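HTH-type transcriptional activator ampR (Citrobacter freundii, PDB 3KOS) is a LysR-family transcription factor that regulates expression of the AmpC beta-lactamase gene; this chain is its effector-binding domain. Local coordinates at residues Asp113-Ala116 against Leu117-Gln120. Numbering follows the deposited sequence.
Sequences DEWA and LWMQ
Met119 lies one helical turn beyond Trp115, and its side chain folds back on that residue. Met119 CB sits 3.4 Å from Trp115 O, and Met119 CG comes to 3.2 Å from Trp115 O. The residue is selenomethionine. Its chain bends about the CB-CG bond (chi2 -62°), and the terminal CE beyond SE comes back toward the indole. Met119 CE ends 4.1 Å from both CE3 and CZ3 of Trp115, meeting the benzene part of the ring obliquely. CZ3 of Trp115 also meets CE3 of Trp118, again at 4.1 Å. The two tryptophan side chains lie side by side and point the same way, and their contact is oblique. Each indole N-H is satisfied by a backbone oxygen: Trp115 NE1 bonds Leu107 O, and Trp118 NE1 bonds Thr175 O. Both side chains also touch Pro85 and Ile154.

Residues 114-120 make up almost all of helix 114-121. This helix is the crossover of a beta-alpha-beta unit between parallel strands 106-109 and 133-136, within the LysR substrate-binding domain. Its backbone bonds run from residue i+4 to residue i. Met119 N gives the straightest to Trp115 O, with an N-H...O angle of 167°. Leu117 N gives the shortest, 2.8 Å to Asp113 O.

Asp113 occupies the N-cap position, but its side chain makes no capping bond. Its CG stands between the backbone N and the carbonyl carbon (chi1 61°), which brings the carboxylate against methyl CD1 of Leu117, at an oblique angle. Methyl CD1 of Leu117 lies 3.5 Å from Asp113 OD1. CG and OD2 of Asp113 and its backbone O are close to CD1 as well. OD1 also forms a salt bridge with Arg111, which the Leu117 side chain touches as well.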
loop_
_atom_site.group_PDB
_atom_site.type_symbol
_atom_site.label_atom_id
_atom_site.label_comp_id
_atom_site.label_asym_id
_atom_site.label_seq_id
_atom_site.Cartn_x
_atom_site.Cartn_y
_atom_site.Cartn_z
ATOM N N ASP A 113 0.701 -18.601 -7.516
ATOM C CA ASP A 113 1.015 -19.892 -6.914
ATOM C C ASP A 113 1.745 -19.821 -5.569
ATOM O O ASP A 113 2.297 -20.823 -5.116
ATOM C CB ASP A 113 1.798 -20.767 -7.903
ATOM C CG ASP A 113 3.125 -20.143 -8.315
ATOM O OD1 ASP A 113 3.445 -19.035 -7.835
ATOM O OD2 ASP A 113 3.851 -20.765 -9.124
ATOM N N GLU A 114 1.756 -18.655 -4.929
ATOM C CA GLU A 114 2.445 -18.519 -3.641
ATOM C C GLU A 114 1.956 -19.534 -2.605
ATOM O O GLU A 114 2.757 -20.175 -1.915
ATOM C CB GLU A 114 2.278 -17.103 -3.087
ATOM C CG GLU A 114 3.051 -16.047 -3.858
ATOM C CD GLU A 114 2.704 -14.638 -3.413
ATOM O OE1 GLU A 114 1.606 -14.435 -2.855
ATOM O OE2 GLU A 114 3.531 -13.733 -3.632
ATOM N N TRP A 115 0.640 -19.668 -2.482
ATOM C CA TRP A 115 0.081 -20.607 -1.514
ATOM C C TRP A 115 0.315 -22.062 -1.924
ATOM O O TRP A 115 0.636 -22.898 -1.087
ATOM C CB TRP A 115 -1.404 -20.321 -1.254
ATOM C CG TRP A 115 -1.571 -19.237 -0.236
ATOM C CD1 TRP A 115 -2.006 -17.957 -0.452
ATOM C CD2 TRP A 115 -1.259 -19.329 1.158
ATOM N NE1 TRP A 115 -1.990 -17.250 0.734
ATOM C CE2 TRP A 115 -1.538 -18.073 1.735
ATOM C CE3 TRP A 115 -0.766 -20.353 1.973
ATOM C CZ2 TRP A 115 -1.354 -17.818 3.095
ATOM C CZ3 TRP A 115 -0.583 -20.105 3.322
ATOM C CH2 TRP A 115 -0.876 -18.842 3.872
ATOM N N ALA A 116 0.172 -22.351 -3.212
ATOM C CA ALA A 116 0.457 -23.690 -3.710
ATOM C C ALA A 116 1.895 -24.070 -3.364
ATOM O O ALA A 116 2.162 -25.182 -2.909
ATOM C CB ALA A 116 0.232 -23.761 -5.216
ATOM N N LEU A 117 2.818 -23.136 -3.556
ATOM C CA LEU A 117 4.228 -23.406 -3.305
ATOM C C LEU A 117 4.540 -23.573 -1.822
ATOM O O LEU A 117 5.297 -24.464 -1.450
ATOM C CB LEU A 117 5.116 -22.331 -3.936
ATOM C CG LEU A 117 5.044 -22.313 -5.468
ATOM C CD1 LEU A 117 5.658 -21.050 -6.047
ATOM C CD2 LEU A 117 5.711 -23.558 -6.056
ATOM N N TRP A 118 3.967 -22.729 -0.966
ATOM C CA TRP A 118 4.227 -22.887 0.465
ATOM C C TRP A 118 3.667 -24.206 0.998
ATOM O O TRP A 118 4.351 -24.931 1.725
ATOM C CB TRP A 118 3.694 -21.702 1.289
ATOM C CG TRP A 118 4.183 -21.738 2.691
ATOM C CD1 TRP A 118 5.366 -21.235 3.163
ATOM C CD2 TRP A 118 3.529 -22.335 3.807
ATOM N NE1 TRP A 118 5.479 -21.477 4.507
ATOM C CE2 TRP A 118 4.366 -22.158 4.927
ATOM C CE3 TRP A 118 2.309 -23.004 3.974
ATOM C CZ2 TRP A 118 4.022 -22.622 6.191
ATOM C CZ3 TRP A 118 1.972 -23.465 5.230
ATOM C CH2 TRP A 118 2.824 -23.273 6.320
HETATM N N MSE A 119 2.412 -24.500 0.655
HETATM C CA MSE A 119 1.786 -25.757 1.049
HETATM C C MSE A 119 2.624 -26.941 0.567
HETATM O O MSE A 119 2.896 -27.862 1.326
HETATM C CB MSE A 119 0.365 -25.860 0.480
HETATM C CG MSE A 119 -0.633 -24.906 1.130
HETATM SE SE MSE A 119 -0.827 -25.279 3.044
HETATM C CE MSE A 119 -2.133 -23.883 3.521
ATOM N N GLN A 120 3.008 -26.910 -0.705
ATOM C CA GLN A 120 3.821 -27.976 -1.292
ATOM C C GLN A 120 5.105 -28.193 -0.479
ATOM O O GLN A 120 5.483 -29.329 -0.188
ATOM C CB GLN A 120 4.143 -27.631 -2.749
ATOM C CG GLN A 120 5.061 -28.613 -3.460
ATOM C CD GLN A 120 5.382 -28.199 -4.893
ATOM O OE1 GLN A 120 6.115 -27.233 -5.133
ATOM N NE2 GLN A 120 4.848 -28.944 -5.853
#